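Local coordinates for aspartokinase (Synechocystis, PDB 3L76), which probably catalyses the ATP-dependent phosphorylation of the beta-carboxyl group of aspartate, opening the pathway to lysine and threonine, both of which it binds at its ACT domains, at residues A[320-331]-A[348-356]. Residues are numbered along the deposited sequence; the frame is centred on the assembly and turned at random.
Sequences KDLLNTAEAVTS and EIIVEKGIA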
ATOM      1  N   LYS A 320      46.895  34.859  -6.341  1.00 34.48           N
ATOM      2  CA  LYS A 320      47.446  36.041  -7.007  1.00 43.26           C
ATOM      3  C   LYS A 320      48.905  36.390  -6.649  1.00 54.17           C
ATOM      4  O   LYS A 320      49.719  36.720  -7.526  1.00 49.88           O
ATOM      5  CB  LYS A 320      46.566  37.272  -6.753  1.00 28.00           C
ATOM      6  CG  LYS A 320      45.353  37.405  -7.654  1.00 52.82           C
ATOM      7  CD  LYS A 320      44.661  38.759  -7.455  1.00 30.07           C
ATOM      8  CE  LYS A 320      43.280  38.785  -8.121  1.00 52.56           C
ATOM      9  NZ  LYS A 320      43.187  38.051  -9.438  1.00 55.04           N
ATOM     10  N   ASP A 321      49.221  36.315  -5.363  1.00 37.95           N
ATOM     11  CA  ASP A 321      50.525  36.693  -4.832  0.57 50.92           C
ATOM     12  C   ASP A 321      51.619  35.703  -5.202  1.00 64.53           C
ATOM     13  O   ASP A 321      52.818  35.986  -5.057  1.00 61.20           O
ATOM     14  CB  ASP A 321      50.453  36.813  -3.307  0.57 59.95           C
ATOM     15  CG  ASP A 321      49.773  38.087  -2.852  0.57 50.20           C
ATOM     16  OD1 ASP A 321      49.705  39.046  -3.648  0.57 38.20           O
ATOM     17  OD2 ASP A 321      49.314  38.133  -1.696  0.57 30.07           O
ATOM     18  N   LEU A 322      51.196  34.532  -5.650  1.00 48.23           N
ATOM     19  CA  LEU A 322      52.121  33.477  -6.034  1.00 46.48           C
ATOM     20  C   LEU A 322      52.352  33.410  -7.543  1.00 37.45           C
ATOM     21  O   LEU A 322      53.210  32.668  -8.005  1.00 55.65           O
ATOM     22  CB  LEU A 322      51.599  32.135  -5.527  1.00 44.22           C
ATOM     23  CG  LEU A 322      52.539  31.435  -4.557  1.00 60.20           C
ATOM     24  CD1 LEU A 322      53.393  32.446  -3.840  1.00 42.50           C
ATOM     25  CD2 LEU A 322      51.735  30.660  -3.577  1.00 24.97           C
ATOM     26  N   LEU A 323      51.576  34.177  -8.306  1.00 28.14           N
ATOM     27  CA  LEU A 323      51.667  34.137  -9.768  1.00 37.37           C
ATOM     28  C   LEU A 323      53.088  34.378 -10.285  1.00 62.26           C
ATOM     29  O   LEU A 323      53.582  33.654 -11.148  1.00 59.73           O
ATOM     30  CB  LEU A 323      50.750  35.178 -10.392  1.00 28.34           C
ATOM     31  CG  LEU A 323      50.965  35.252 -11.901  1.00 43.10           C
ATOM     32  CD1 LEU A 323      50.580  33.919 -12.510  1.00 35.59           C
ATOM     33  CD2 LEU A 323      50.174  36.387 -12.522  1.00 34.47           C
ATOM     34  N   ASN A 324      53.731  35.422  -9.772  1.00 57.46           N
ATOM     35  CA  ASN A 324      55.102  35.730 -10.163  1.00 64.63           C
ATOM     36  C   ASN A 324      56.054  34.568  -9.895  1.00 55.08           C
ATOM     37  O   ASN A 324      56.800  34.153 -10.775  1.00 51.86           O
ATOM     38  CB  ASN A 324      55.596  37.007  -9.472  1.00 61.11           C
ATOM     39  CG  ASN A 324      55.020  38.267 -10.097  1.00 65.01           C
ATOM     40  OD1 ASN A 324      54.401  38.223 -11.163  1.00 73.55           O
ATOM     41  ND2 ASN A 324      55.222  39.394  -9.438  1.00 66.96           N
ATOM     42  N   THR A 325      56.033  34.044  -8.675  1.00 57.05           N
ATOM     43  CA  THR A 325      56.840  32.873  -8.368  1.00 34.27           C
ATOM     44  C   THR A 325      56.518  31.766  -9.350  1.00 52.23           C
ATOM     45  O   THR A 325      57.408  31.177  -9.950  1.00 56.92           O
ATOM     46  CB  THR A 325      56.542  32.326  -6.985  1.00 46.92           C
ATOM     47  OG1 THR A 325      56.853  33.315  -5.995  1.00 74.85           O
ATOM     48  CG2 THR A 325      57.366  31.079  -6.741  1.00 35.81           C
ATOM     49  N   ALA A 326      55.225  31.494  -9.506  1.00 37.20           N
ATOM     50  CA  ALA A 326      54.768  30.377 -10.317  1.00 46.88           C
ATOM     51  C   ALA A 326      55.191  30.497 -11.790  1.00 54.26           C
ATOM     52  O   ALA A 326      55.549  29.502 -12.423  1.00 60.22           O
ATOM     53  CB  ALA A 326      53.252  30.224 -10.187  1.00 36.30           C
ATOM     54  N   GLU A 327      55.147  31.716 -12.321  1.00 38.63           N
ATOM     55  CA  GLU A 327      55.546  31.975 -13.697  1.00 51.09           C
ATOM     56  C   GLU A 327      57.040  31.725 -13.894  1.00 70.17           C
ATOM     57  O   GLU A 327      57.457  31.069 -14.855  1.00 45.57           O
ATOM     58  CB  GLU A 327      55.197  33.413 -14.089  1.00 47.40           C
ATOM     59  CG  GLU A 327      55.715  33.825 -15.477  1.00 62.29           C
ATOM     60  CD  GLU A 327      55.438  35.289 -15.811  1.00 79.21           C
ATOM     61  OE1 GLU A 327      55.527  35.650 -17.010  1.00 79.45           O
ATOM     62  OE2 GLU A 327      55.130  36.077 -14.882  1.00 63.16           O
ATOM     63  N   ALA A 328      57.842  32.251 -12.974  1.00 54.89           N
ATOM     64  CA  ALA A 328      59.285  32.115 -13.071  1.00 64.66           C
ATOM     65  C   ALA A 328      59.709  30.647 -13.085  1.00 61.81           C
ATOM     66  O   ALA A 328      60.481  30.230 -13.945  1.00 68.74           O
ATOM     67  CB  ALA A 328      59.971  32.876 -11.938  1.00 29.65           C
ATOM     68  N   VAL A 329      59.196  29.866 -12.139  1.00 46.23           N
ATOM     69  CA  VAL A 329      59.527  28.446 -12.046  1.00 45.78           C
ATOM     70  C   VAL A 329      59.116  27.703 -13.307  1.00 62.45           C
ATOM     71  O   VAL A 329      59.872  26.887 -13.837  1.00 50.80           O
ATOM     72  CB  VAL A 329      58.819  27.768 -10.866  1.00 52.22           C
ATOM     73  CG1 VAL A 329      59.278  26.324 -10.763  1.00 41.96           C
ATOM     74  CG2 VAL A 329      59.096  28.526  -9.577  1.00 66.58           C
ATOM     75  N   THR A 330      57.902  27.979 -13.772  1.00 58.03           N
ATOM     76  CA  THR A 330      57.404  27.387 -15.002  1.00 34.21           C
ATOM     77  C   THR A 330      58.295  27.779 -16.184  1.00 48.37           C
ATOM     78  O   THR A 330      58.670  26.928 -16.991  1.00 48.35           O
ATOM     79  CB  THR A 330      55.918  27.769 -15.263  1.00 47.90           C
ATOM     80  OG1 THR A 330      55.106  27.358 -14.146  1.00 37.52           O
ATOM     81  CG2 THR A 330      55.395  27.101 -16.537  1.00 30.49           C
ATOM     82  N   SER A 331      58.655  29.059 -16.267  1.00 59.39           N
ATOM     83  CA  SER A 331      59.534  29.536 -17.333  1.00 60.14           C
ATOM     84  C   SER A 331      60.867  28.803 -17.363  1.00 61.39           C
ATOM     85  O   SER A 331      61.516  28.733 -18.413  1.00 55.62           O
ATOM     86  CB  SER A 331      59.774  31.045 -17.234  1.00 58.39           C
ATOM     87  OG  SER A 331      58.656  31.775 -17.719  1.00 80.56           O
ATOM     88  N   GLU A 348      55.729  27.323 -24.430  1.00 39.45           N
ATOM     89  CA  GLU A 348      55.778  28.765 -24.205  1.00 47.96           C
ATOM     90  C   GLU A 348      54.843  29.085 -23.046  1.00 52.96           C
ATOM     91  O   GLU A 348      53.795  28.456 -22.901  1.00 49.96           O
ATOM     92  CB  GLU A 348      55.355  29.490 -25.487  1.00 46.40           C
ATOM     93  CG  GLU A 348      54.796  30.895 -25.312  1.00 78.68           C
ATOM     94  CD  GLU A 348      53.979  31.348 -26.517  1.00 87.82           C
ATOM     95  OE1 GLU A 348      53.567  32.530 -26.538  1.00 55.34           O
ATOM     96  OE2 GLU A 348      53.747  30.520 -27.432  1.00 92.61           O
ATOM     97  N   ILE A 349      55.221  30.047 -22.213  1.00 44.58           N
ATOM     98  CA  ILE A 349      54.464  30.342 -21.007  0.63 30.25           C
ATOM     99  C   ILE A 349      53.629  31.619 -21.148  1.00 48.78           C
ATOM    100  O   ILE A 349      54.104  32.622 -21.688  1.00 49.19           O
ATOM    101  CB  ILE A 349      55.396  30.415 -19.781  0.63 37.34           C
ATOM    102  CG1 ILE A 349      56.141  29.089 -19.612  0.63 30.88           C
ATOM    103  CG2 ILE A 349      54.622  30.756 -18.516  0.63 44.49           C
ATOM    104  CD1 ILE A 349      57.303  28.915 -20.589  0.63 53.20           C
ATOM    105  N   ILE A 350      52.374  31.562 -20.683  1.00 38.77           N
ATOM    106  CA  ILE A 350      51.531  32.752 -20.605  1.00 28.77           C
ATOM    107  C   ILE A 350      50.930  32.832 -19.219  1.00 51.57           C
ATOM    108  O   ILE A 350      50.953  31.862 -18.458  1.00 48.01           O
ATOM    109  CB  ILE A 350      50.429  32.792 -21.672  1.00 29.76           C
ATOM    110  CG1 ILE A 350      49.327  31.774 -21.336  1.00 37.26           C
ATOM    111  CG2 ILE A 350      51.034  32.610 -23.065  1.00 16.89           C
ATOM    112  CD1 ILE A 350      48.409  31.436 -22.492  1.00 43.58           C
ATOM    113  N   VAL A 351      50.377  33.993 -18.903  1.00 40.93           N
ATOM    114  CA  VAL A 351      50.009  34.301 -17.543  1.00 26.53           C
ATOM    115  C   VAL A 351      48.802  35.222 -17.637  1.00 39.64           C
ATOM    116  O   VAL A 351      48.720  36.027 -18.556  1.00 36.37           O
ATOM    117  CB  VAL A 351      51.234  34.946 -16.836  1.00 30.75           C
ATOM    118  CG1 VAL A 351      51.205  36.458 -16.962  1.00 28.94           C
ATOM    119  CG2 VAL A 351      51.311  34.517 -15.427  1.00 61.76           C
ATOM    120  N   GLU A 352      47.841  35.075 -16.729  1.00 48.95           N
ATOM    121  CA  GLU A 352      46.626  35.889 -16.789  1.00 24.18           C
ATOM    122  C   GLU A 352      46.162  36.260 -15.384  1.00 31.46           C
ATOM    123  O   GLU A 352      45.796  35.393 -14.593  1.00 35.24           O
ATOM    124  CB  GLU A 352      45.534  35.140 -17.553  1.00 34.96           C
ATOM    125  CG  GLU A 352      44.304  35.978 -17.905  1.00 20.48           C
ATOM    126  CD  GLU A 352      43.167  35.142 -18.421  1.00 35.41           C
ATOM    127  OE1 GLU A 352      43.299  33.896 -18.464  1.00 39.56           O
ATOM    128  OE2 GLU A 352      42.135  35.733 -18.774  1.00 39.17           O
ATOM    129  N   LYS A 353      46.179  37.551 -15.073  1.00 39.30           N
ATOM    130  CA  LYS A 353      46.007  37.979 -13.689  1.00 45.67           C
ATOM    131  C   LYS A 353      44.564  38.311 -13.300  1.00 60.51           C
ATOM    132  O   LYS A 353      44.203  38.210 -12.124  1.00 51.56           O
ATOM    133  CB  LYS A 353      46.929  39.162 -13.388  1.00 33.71           C
ATOM    134  CG  LYS A 353      47.526  39.133 -11.969  1.00 78.86           C
ATOM    135  CD  LYS A 353      46.890  40.151 -11.018  1.00 73.39           C
ATOM    136  CE  LYS A 353      47.626  40.184  -9.687  1.00 83.43           C
ATOM    137  NZ  LYS A 353      47.060  41.205  -8.750  1.00 89.64           N
ATOM    138  N   GLY A 354      43.736  38.703 -14.269  1.00 35.28           N
ATOM    139  CA  GLY A 354      42.457  39.308 -13.908  1.00 34.00           C
ATOM    140  C   GLY A 354      41.269  38.386 -14.033  1.00 33.41           C
ATOM    141  O   GLY A 354      40.291  38.710 -14.686  1.00 27.68           O
ATOM    142  N   ILE A 355      41.372  37.220 -13.420  1.00 33.96           N
ATOM    143  CA  ILE A 355      40.350  36.203 -13.532  1.00 26.60           C
ATOM    144  C   ILE A 355      39.671  35.945 -12.181  1.00 34.01           C
ATOM    145  O   ILE A 355      40.177  36.328 -11.119  1.00 27.61           O
ATOM    146  CB  ILE A 355      40.954  34.878 -14.009  1.00 27.97           C
ATOM    147  CG1 ILE A 355      42.091  34.455 -13.072  1.00 30.53           C
ATOM    148  CG2 ILE A 355      41.432  35.018 -15.427  1.00 17.95           C
ATOM    149  CD1 ILE A 355      42.640  33.069 -13.339  1.00 32.13           C
ATOM    150  N   ALA A 356      38.521  35.287 -12.237  1.00 30.32           N
ATOM    151  CA  ALA A 356      37.871  34.775 -11.044  1.00 29.65           C
ATOM    152  C   ALA A 356      37.419  33.369 -11.359  1.00 39.92           C
ATOM    153  O   ALA A 356      37.204  33.016 -12.525  1.00 42.01           O
ATOM    154  CB  ALA A 356      36.686  35.647 -10.636  1.00 24.24           C
TER
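Helix 323-331 lies along one face of strand 348-352, antiparallel to it, the two axes 9.0 Å apart at closest and 172° between their directions. This is helix-on-sheet packing of an ACT domain: the strand pairs with strand 271-279, and Leu323 and Thr330 also reach the neighbouring strands, touching Val273 and Phe316. Every second residue of the strand, Ile349 and then Val351, points its side chain at the helix. Leu323, with CG anti to its own N (chi1 173°), brings CD2 to 3.6 Å from CG2 of Val351 and 3.9 Å from CG of Lys353. Further along, in one of the two conformers of Ile349, its CG1 sits 3.7 Å from the methyl CG2 of Thr330, and its CD1 reaches the backbone of Ser331, 4.0 Å from CA. The Thr330 hydroxyl is turned back instead, OG1 donating to Ala326 O at 2.8 Å. Ahead of the helix, the chains of Lys320 and Lys353 cross at about a right angle, CD of Lys320 3.7 Å from NZ of Lys353. Lys320 NZ also bonds Gln270 O; a bend at chi4 turns it to Lys353 O, 2.9 Å away and nearly in line with the carbonyl (C=O...N 176°).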